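Long-range contacts in tyrosine-protein phosphatase non-receptor type 18 (Homo sapiens, PDB 2OC3), which removes phosphate from phosphotyrosine side chains of proteins, including autophosphorylated tyrosine kinases, by means of the catalytic domain described here: residues E33-W44 against F265-K273; A54-N64 against G86-N94. All coordinates share one frame; numbering follows the deposited sequence.

In the fold
From the N terminus, helix 29-47 supplies the first half of contact 1. The chain then runs into helix 53-56 and the turns after it, the first half of contact 2. Contact 2 closes early: with 21 residues between, strand 76-78 among them, segment 86-94 leads into strand 93-97 at the edge of the main sheet. Contact 1 closes only when helix 264-272 packs on helix 29-47, with 220 residues between the two segments, so it encloses contact 2 and most of the fold. Their centres are about 26 Å apart and they do not touch. R275, just beyond contact 1, still hydrogen-bonds N92 and N94 of contact 2.

Contact 1 of 2, residues E33-W44 against F265-K273; sequences EFSDIQACSAAW and FDVVLKMRK
F265 presses into helix 33-44 as a knob among E33, D36, I37 and C40. E33 O lies in the plane of its ring, at the edge, while in the I37 conformer given here I37 CG1 comes within 3.3 Å of F265 CE1. That side chain runs alongside the ring, pointing the opposite way. I37 sends CD1 on to V268, where CD1 and CG1 are 4.0 Å apart. One turn on from F265, L269 CD1 lies against C40 CB, at 3.9 Å. The two helix axes run roughly parallel, 34° apart, at 9.8 Å.

R272 makes the polar centre. Its chain bends at chi2 (-87°), which brings the guanidinium back to helix 33-44. In the modelled conformer of Q38, R272 NH1 and NH2 both grip Q38 OE1, at 3.1 and 3.0 Å. The amide and guanidinium planes are 85° apart. NH1 lies in the carbonyl plane on a lone pair, and NH2 sits above that plane. F34 CZ comes to the guanidinium edge. In the S41 conformer given, OG stands between its backbone N and carbonyl carbon, from where it bonds I37 O.

W44 closes the far end. The extended K273 chain lies over one face of the indole, with CG 3.9 Å from the centroid of the five-membered ring, a CH-pi contact. Helix 282-296 packs against F34, I37, F265 and V268, and E33 OE2 hydrogen-bonds Y285 OH and Y289 OH.

R272 also donates NE to A278 O and NH2 to V279 O. The oxygens that bind it here, Q38 OE1 included, are all neutral, so they probably spread its charge without cancelling it. Those carbonyls lead to Q280, which by similarity binds substrate. With Q38 in this conformer, R272 thus links helix 29-47 to the loop carrying that residue.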
loop_
_atom_site.group_PDB
_atom_site.type_symbol
_atom_site.label_atom_id
_atom_site.label_comp_id
_atom_site.label_asym_id
_atom_site.label_seq_id
_atom_site.Cartn_x
_atom_site.Cartn_y
_atom_site.Cartn_z
ATOM N N GLU A 33 0.472 -12.707 20.085
ATOM C CA GLU A 33 0.748 -13.036 18.707
ATOM C C GLU A 33 1.428 -11.860 18.000
ATOM O O GLU A 33 2.390 -12.082 17.263
ATOM C CB GLU A 33 -0.561 -13.382 17.998
ATOM C CG GLU A 33 -0.405 -14.201 16.819
ATOM C CD GLU A 33 -1.735 -14.740 16.330
ATOM O OE1 GLU A 33 -2.361 -15.593 16.993
ATOM O OE2 GLU A 33 -2.149 -14.298 15.263
ATOM N N PHE A 34 0.917 -10.641 18.205
ATOM C CA PHE A 34 1.581 -9.472 17.598
ATOM C C PHE A 34 2.974 -9.258 18.200
ATOM O O PHE A 34 3.916 -8.877 17.488
ATOM C CB PHE A 34 0.755 -8.189 17.660
ATOM C CG PHE A 34 1.301 -7.095 16.755
ATOM C CD1 PHE A 34 1.347 -7.305 15.396
ATOM C CD2 PHE A 34 1.824 -5.939 17.263
ATOM C CE1 PHE A 34 1.887 -6.350 14.532
ATOM C CE2 PHE A 34 2.390 -4.969 16.391
ATOM C CZ PHE A 34 2.382 -5.184 15.055
ATOM N N SER A 35 3.128 -9.520 19.497
ATOM C CA SER A 35 4.449 -9.357 20.099
ATOM C C SER A 35 5.405 -10.362 19.447
ATOM O O SER A 35 6.575 -10.031 19.157
ATOM C CB SER A 35 4.348 -9.552 21.611
ATOM O OG SER A 35 5.614 -9.446 22.220
ATOM N N ASP A 36 4.924 -11.570 19.124
ATOM C CA ASP A 36 5.748 -12.566 18.447
ATOM C C ASP A 36 6.109 -12.143 17.021
ATOM O O ASP A 36 7.213 -12.392 16.541
ATOM C CB ASP A 36 5.052 -13.931 18.432
ATOM C CG ASP A 36 5.002 -14.588 19.806
ATOM O OD1 ASP A 36 5.780 -14.199 20.719
ATOM O OD2 ASP A 36 4.164 -15.500 19.964
ATOM N N ILE A 37 5.147 -11.576 16.304
ATOM C CA ILE A 37 5.478 -11.039 14.989
ATOM C C ILE A 37 6.599 -9.994 15.098
ATOM O O ILE A 37 7.528 -10.010 14.301
ATOM C CB ILE A 37 4.275 -10.415 14.273
ATOM C CG1 ILE A 37 3.208 -11.482 13.981
ATOM C CG2 ILE A 37 4.729 -9.760 12.967
ATOM C CD1 ILE A 37 1.888 -10.919 13.498
ATOM N N GLN A 38 6.517 -9.112 16.091
ATOM C CA GLN A 38 7.522 -8.072 16.221
ATOM C C GLN A 38 8.866 -8.703 16.551
ATOM O O GLN A 38 9.886 -8.325 16.012
ATOM C CB GLN A 38 7.118 -7.079 17.303
ATOM C CG GLN A 38 5.844 -6.277 16.998
ATOM C CD GLN A 38 6.095 -4.796 16.726
ATOM O OE1 GLN A 38 6.524 -4.408 15.654
ATOM N NE2 GLN A 38 5.763 -3.968 17.697
ATOM N N ALA A 39 8.862 -9.713 17.411
ATOM C CA ALA A 39 10.115 -10.365 17.806
ATOM C C ALA A 39 10.753 -11.102 16.647
ATOM O O ALA A 39 11.942 -11.005 16.444
ATOM C CB ALA A 39 9.889 -11.371 18.996
ATOM N N CYS A 40 9.952 -11.819 15.872
ATOM C CA CYS A 40 10.452 -12.553 14.726
ATOM C C CYS A 40 10.940 -11.629 13.617
ATOM O O CYS A 40 11.968 -11.887 12.984
ATOM C CB CYS A 40 9.356 -13.474 14.158
ATOM S SG CYS A 40 8.960 -14.881 15.300
ATOM N N SER A 41 10.176 -10.573 13.348
ATOM C CA SER A 41 10.620 -9.680 12.296
ATOM C C SER A 41 11.894 -8.944 12.712
ATOM O O SER A 41 12.778 -8.749 11.867
ATOM C CB SER A 41 9.499 -8.741 11.836
ATOM O OG SER A 41 9.043 -7.922 12.880
ATOM N N ALA A 42 12.018 -8.579 13.990
ATOM C CA ALA A 42 13.263 -7.930 14.484
ATOM C C ALA A 42 14.448 -8.879 14.366
ATOM O O ALA A 42 15.540 -8.472 13.964
ATOM C CB ALA A 42 13.089 -7.458 15.959
ATOM N N ALA A 43 14.241 -10.160 14.707
ATOM C CA ALA A 43 15.309 -11.167 14.571
ATOM C C ALA A 43 15.718 -11.333 13.122
ATOM O O ALA A 43 16.887 -11.441 12.791
ATOM C CB ALA A 43 14.852 -12.471 15.147
ATOM N N TRP A 44 14.752 -11.262 12.217
ATOM C CA TRP A 44 15.063 -11.382 10.802
ATOM C C TRP A 44 15.838 -10.150 10.290
ATOM O O TRP A 44 16.783 -10.211 9.488
ATOM C CB TRP A 44 13.757 -11.567 9.985
ATOM C CG TRP A 44 13.995 -11.364 8.511
ATOM C CD1 TRP A 44 14.481 -12.293 7.617
ATOM C CD2 TRP A 44 13.809 -10.155 7.768
ATOM N NE1 TRP A 44 14.596 -11.730 6.374
ATOM C CE2 TRP A 44 14.194 -10.423 6.429
ATOM C CE3 TRP A 44 13.313 -8.884 8.079
ATOM C CZ2 TRP A 44 14.098 -9.462 5.423
ATOM C CZ3 TRP A 44 13.224 -7.933 7.071
ATOM C CH2 TRP A 44 13.642 -8.223 5.762
ATOM N N PHE A 265 -0.875 -14.907 11.105
ATOM C CA PHE A 265 0.445 -14.602 11.650
ATOM C C PHE A 265 1.489 -14.736 10.545
ATOM O O PHE A 265 2.338 -13.860 10.335
ATOM C CB PHE A 265 0.730 -15.522 12.849
ATOM C CG PHE A 265 2.123 -15.418 13.393
ATOM C CD1 PHE A 265 2.385 -14.647 14.527
ATOM C CD2 PHE A 265 3.159 -16.094 12.795
ATOM C CE1 PHE A 265 3.679 -14.559 15.018
ATOM C CE2 PHE A 265 4.451 -16.011 13.284
ATOM C CZ PHE A 265 4.696 -15.238 14.397
ATOM N N ASP A 266 1.447 -15.850 9.816
ATOM C CA ASP A 266 2.461 -16.126 8.812
ATOM C C ASP A 266 2.378 -15.125 7.650
ATOM O O ASP A 266 3.403 -14.741 7.095
ATOM C CB ASP A 266 2.290 -17.544 8.251
ATOM C CG ASP A 266 2.664 -18.632 9.248
ATOM O OD1 ASP A 266 3.316 -18.344 10.279
ATOM O OD2 ASP A 266 2.307 -19.808 8.982
ATOM N N VAL A 267 1.163 -14.706 7.309
ATOM C CA VAL A 267 0.971 -13.729 6.214
ATOM C C VAL A 267 1.600 -12.388 6.599
ATOM O O VAL A 267 2.366 -11.817 5.829
ATOM C CB VAL A 267 -0.519 -13.533 5.852
ATOM C CG1 VAL A 267 -0.686 -12.409 4.822
ATOM C CG2 VAL A 267 -1.129 -14.874 5.340
ATOM N N VAL A 268 1.283 -11.909 7.799
ATOM C CA VAL A 268 1.812 -10.630 8.252
ATOM C C VAL A 268 3.342 -10.683 8.406
ATOM O O VAL A 268 4.036 -9.769 7.968
ATOM C CB VAL A 268 1.139 -10.181 9.536
ATOM C CG1 VAL A 268 1.821 -8.896 10.088
ATOM C CG2 VAL A 268 -0.392 -9.950 9.273
ATOM N N LEU A 269 3.858 -11.768 8.987
ATOM C CA LEU A 269 5.311 -11.882 9.119
ATOM C C LEU A 269 5.972 -11.830 7.758
ATOM O O LEU A 269 6.984 -11.152 7.564
ATOM C CB LEU A 269 5.715 -13.176 9.827
ATOM C CG LEU A 269 7.199 -13.353 10.144
ATOM C CD1 LEU A 269 7.761 -12.120 10.865
ATOM C CD2 LEU A 269 7.350 -14.643 10.974
ATOM N N LYS A 270 5.427 -12.553 6.803
ATOM C CA LYS A 270 5.985 -12.510 5.435
ATOM C C LYS A 270 5.969 -11.108 4.806
ATOM O O LYS A 270 6.916 -10.718 4.149
ATOM C CB LYS A 270 5.286 -13.539 4.530
ATOM C CG LYS A 270 5.594 -14.997 4.824
ATOM C CD LYS A 270 5.216 -15.911 3.641
ATOM N N MET A 271 4.895 -10.348 5.030
ATOM C CA MET A 271 4.754 -8.972 4.587
ATOM C C MET A 271 5.859 -8.089 5.196
ATOM O O MET A 271 6.468 -7.238 4.534
ATOM C CB MET A 271 3.369 -8.452 4.998
ATOM C CG MET A 271 2.170 -9.145 4.276
ATOM S SD MET A 271 1.431 -8.103 3.014
ATOM C CE MET A 271 1.414 -6.608 3.968
ATOM N N ARG A 272 6.082 -8.305 6.500
ATOM C CA ARG A 272 7.133 -7.541 7.218
ATOM C C ARG A 272 8.560 -7.725 6.660
ATOM O O ARG A 272 9.450 -6.878 6.910
ATOM C CB ARG A 272 7.172 -7.942 8.692
ATOM C CG ARG A 272 6.109 -7.321 9.506
ATOM C CD ARG A 272 6.528 -5.972 10.015
ATOM N NE ARG A 272 5.630 -5.528 11.075
ATOM C CZ ARG A 272 5.960 -5.333 12.342
ATOM N NH1 ARG A 272 7.184 -5.570 12.815
ATOM N NH2 ARG A 272 5.029 -4.893 13.148
ATOM N N LYS A 273 8.816 -8.831 5.970
ATOM C CA LYS A 273 10.114 -9.119 5.357
ATOM C C LYS A 273 10.221 -8.495 3.976
ATOM O O LYS A 273 11.240 -8.644 3.339
ATOM C CB LYS A 273 10.359 -10.626 5.278
ATOM C CG LYS A 273 10.420 -11.212 6.685
ATOM C CD LYS A 273 10.704 -12.704 6.713
ATOM C CE LYS A 273 10.669 -13.229 8.151
ATOM N NZ LYS A 273 10.855 -14.712 8.167
#

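Contact 2 of 2, residues A54-N64 against G86-N94; sequences AGSRPENVRKN and GHSDYINGN
Y90 points its ring into the turns of 54-64 and meets N60, K63 and N64 there. The N60 amide stacks on one face, its plane 16° from the ring, with CB 4.0 Å from the ring centroid. K63 runs extended along the ring edge, its CD 3.8 Å from Y90 CD2. Its NZ then bonds N60 OD1 at 2.9 Å, nearly in line with the C=O bond, and a water joins NZ to Y90 O.

N64 OD1 takes two donors. Y90 OH reaches it at 2.7 Å, in the carbonyl plane on a lone pair. N92 ND2 comes from above that plane, at 3.0 Å. N92 OD1 is bound by R275. A phenylalanine in place of Y90 would probably leave N64 OD1 with N92 as its one donor across the contact.

N60, K63 and N64 open the NxxKNRY motif of protein tyrosine phosphatases, and 89-92 is the DYIN sequence. Backbone carbonyls take the amide N-H groups: N60 ND2 bonds A54 O, and N64 ND2 bonds G55 O. With two donors on OD1 and this bond from ND2, the N64 amide is fixed in rotation. That probably holds the start of the phosphotyrosine-recognition loop to the strand region.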
loop_
_atom_site.group_PDB
_atom_site.type_symbol
_atom_site.label_atom_id
_atom_site.label_comp_id
_atom_site.label_asym_id
_atom_site.label_seq_id
_atom_site.Cartn_x
_atom_site.Cartn_y
_atom_site.Cartn_z
ATOM N N ALA A 54 20.452 1.647 -0.307
ATOM C CA ALA A 54 20.055 2.604 -1.325
ATOM C C ALA A 54 19.398 3.815 -0.667
ATOM O O ALA A 54 19.637 4.977 -1.037
ATOM C CB ALA A 54 19.120 1.961 -2.321
ATOM N N GLY A 55 18.460 3.534 0.234
ATOM C CA GLY A 55 17.748 4.631 0.930
ATOM C C GLY A 55 18.567 5.569 1.787
ATOM O O GLY A 55 18.121 6.683 2.097
ATOM N N SER A 56 19.771 5.112 2.165
ATOM C CA SER A 56 20.689 5.906 2.984
ATOM C C SER A 56 21.753 6.621 2.161
ATOM O O SER A 56 22.591 7.340 2.721
ATOM C CB SER A 56 21.389 5.010 4.009
ATOM O OG SER A 56 20.451 4.439 4.885
ATOM N N ARG A 57 21.782 6.404 0.856
ATOM C CA ARG A 57 22.722 7.136 -0.034
ATOM C C ARG A 57 22.461 8.639 0.123
ATOM O O ARG A 57 21.304 9.061 0.233
ATOM C CB ARG A 57 22.601 6.722 -1.492
ATOM C CG ARG A 57 23.147 5.340 -1.844
ATOM N N PRO A 58 23.530 9.467 0.161
ATOM C CA PRO A 58 23.355 10.916 0.347
ATOM C C PRO A 58 22.341 11.560 -0.598
ATOM O O PRO A 58 21.567 12.409 -0.189
ATOM C CB PRO A 58 24.758 11.498 0.055
ATOM C CG PRO A 58 25.656 10.379 -0.174
ATOM C CD PRO A 58 24.954 9.080 0.092
ATOM N N GLU A 59 22.350 11.126 -1.838
ATOM C CA GLU A 59 21.480 11.679 -2.872
ATOM C C GLU A 59 20.014 11.248 -2.695
ATOM O O GLU A 59 19.129 11.829 -3.299
ATOM C CB GLU A 59 21.989 11.272 -4.254
ATOM C CG GLU A 59 21.882 9.786 -4.595
ATOM C CD GLU A 59 23.139 8.980 -4.296
ATOM O OE1 GLU A 59 23.890 9.309 -3.345
ATOM O OE2 GLU A 59 23.365 7.983 -5.016
ATOM N N ASN A 60 19.765 10.218 -1.889
ATOM C CA ASN A 60 18.409 9.747 -1.684
ATOM C C ASN A 60 17.790 10.097 -0.364
ATOM O O ASN A 60 16.597 9.917 -0.161
ATOM C CB ASN A 60 18.361 8.244 -1.850
ATOM C CG ASN A 60 18.681 7.822 -3.240
ATOM O OD1 ASN A 60 18.352 8.532 -4.212
ATOM N ND2 ASN A 60 19.276 6.631 -3.375
ATOM N N VAL A 61 18.566 10.572 0.592
ATOM C CA VAL A 61 18.046 10.773 1.949
ATOM C C VAL A 61 16.851 11.723 1.954
ATOM O O VAL A 61 15.877 11.464 2.682
ATOM C CB VAL A 61 19.158 11.262 2.906
ATOM C CG1 VAL A 61 18.571 11.771 4.213
ATOM C CG2 VAL A 61 20.148 10.133 3.149
ATOM N N ARG A 62 16.901 12.767 1.141
ATOM C CA ARG A 62 15.851 13.776 1.073
ATOM C C ARG A 62 14.552 13.234 0.473
ATOM O O ARG A 62 13.504 13.896 0.508
ATOM C CB ARG A 62 16.292 14.966 0.218
ATOM N N LYS A 63 14.658 12.088 -0.184
ATOM C CA LYS A 63 13.499 11.461 -0.835
ATOM C C LYS A 63 12.690 10.582 0.110
ATOM O O LYS A 63 11.700 9.988 -0.331
ATOM C CB LYS A 63 13.935 10.675 -2.076
ATOM C CG LYS A 63 14.724 11.470 -3.084
ATOM C CD LYS A 63 15.262 10.587 -4.179
ATOM C CE LYS A 63 16.213 11.300 -5.147
ATOM N NZ LYS A 63 16.858 10.274 -6.058
ATOM N N ASN A 64 13.091 10.475 1.376
ATOM C CA ASN A 64 12.371 9.716 2.399
ATOM C C ASN A 64 11.581 10.666 3.282
ATOM O O ASN A 64 12.139 11.596 3.837
ATOM C CB ASN A 64 13.360 8.942 3.260
ATOM C CG ASN A 64 14.174 7.997 2.421
ATOM O OD1 ASN A 64 13.651 7.368 1.507
ATOM N ND2 ASN A 64 15.503 7.930 2.683
ATOM N N GLY A 86 18.341 11.066 -17.159
ATOM C CA GLY A 86 19.101 11.285 -15.937
ATOM C C GLY A 86 18.372 11.138 -14.609
ATOM O O GLY A 86 18.910 11.511 -13.573
ATOM N N HIS A 87 17.148 10.610 -14.637
ATOM C CA HIS A 87 16.430 10.401 -13.384
ATOM C C HIS A 87 16.932 9.191 -12.640
ATOM O O HIS A 87 17.223 8.160 -13.224
ATOM C CB HIS A 87 14.935 10.258 -13.640
ATOM C CG HIS A 87 14.313 11.501 -14.200
ATOM N ND1 HIS A 87 13.529 12.339 -13.442
ATOM C CD2 HIS A 87 14.381 12.058 -15.433
ATOM C CE1 HIS A 87 13.131 13.357 -14.188
ATOM N NE2 HIS A 87 13.640 13.213 -15.398
ATOM N N SER A 88 16.981 9.357 -11.326
ATOM C CA SER A 88 17.434 8.345 -10.366
ATOM C C SER A 88 16.526 7.108 -10.323
ATOM O O SER A 88 15.319 7.181 -10.606
ATOM C CB SER A 88 17.415 8.984 -8.977
ATOM O OG SER A 88 17.421 8.064 -7.896
ATOM N N ASP A 89 17.090 5.972 -9.946
ATOM C CA ASP A 89 16.300 4.751 -9.775
ATOM C C ASP A 89 15.518 4.638 -8.461
ATOM O O ASP A 89 14.773 3.693 -8.283
ATOM C CB ASP A 89 17.146 3.503 -9.998
ATOM C CG ASP A 89 18.099 3.164 -8.861
ATOM O OD1 ASP A 89 17.951 3.630 -7.721
ATOM O OD2 ASP A 89 19.053 2.352 -9.105
ATOM N N TYR A 90 15.660 5.630 -7.601
ATOM C CA TYR A 90 15.238 5.501 -6.222
ATOM C C TYR A 90 13.826 6.056 -5.950
ATOM O O TYR A 90 13.489 7.175 -6.306
ATOM C CB TYR A 90 16.217 6.159 -5.253
ATOM C CG TYR A 90 15.786 5.972 -3.841
ATOM C CD1 TYR A 90 16.048 4.782 -3.149
ATOM C CD2 TYR A 90 15.032 6.927 -3.212
ATOM C CE1 TYR A 90 15.639 4.574 -1.853
ATOM C CE2 TYR A 90 14.630 6.743 -1.849
ATOM C CZ TYR A 90 14.927 5.560 -1.192
ATOM O OH TYR A 90 14.557 5.279 0.107
ATOM N N ILE A 91 13.038 5.217 -5.280
ATOM C CA ILE A 91 11.792 5.659 -4.612
ATOM C C ILE A 91 11.652 4.890 -3.321
ATOM O O ILE A 91 12.069 3.734 -3.198
ATOM C CB ILE A 91 10.528 5.491 -5.519
ATOM C CG1 ILE A 91 9.323 6.212 -4.871
ATOM C CG2 ILE A 91 10.221 4.044 -5.780
ATOM C CD1 ILE A 91 8.172 6.507 -5.825
ATOM N N ASN A 92 11.086 5.540 -2.311
ATOM C CA ASN A 92 10.804 4.843 -1.071
ATOM C C ASN A 92 9.579 3.969 -1.263
ATOM O O ASN A 92 8.435 4.403 -1.075
ATOM C CB ASN A 92 10.658 5.802 0.113
ATOM C CG ASN A 92 10.678 5.082 1.435
ATOM O OD1 ASN A 92 10.036 4.059 1.590
ATOM N ND2 ASN A 92 11.407 5.642 2.409
ATOM N N GLY A 93 9.820 2.740 -1.715
ATOM C CA GLY A 93 8.755 1.787 -1.981
ATOM C C GLY A 93 9.327 0.407 -2.183
ATOM O O GLY A 93 10.495 0.234 -2.554
ATOM N N ASN A 94 8.486 -0.592 -1.911
ATOM C CA ASN A 94 8.866 -2.006 -2.010
ATOM C C ASN A 94 7.763 -2.804 -2.682
ATOM O O ASN A 94 6.579 -2.537 -2.481
ATOM C CB ASN A 94 9.121 -2.637 -0.637
ATOM C CG ASN A 94 10.309 -2.043 0.049
ATOM O OD1 ASN A 94 10.193 -1.073 0.795
ATOM N ND2 ASN A 94 11.485 -2.615 -0.201
HETATM O O HOH W 1 19.633 4.627 -5.813
HETATM O O HOH W 2 20.137 7.440 -6.777
HETATM O O HOH W 3 10.741 8.512 -2.549
HETATM O O HOH W 4 14.449 9.421 -7.532
#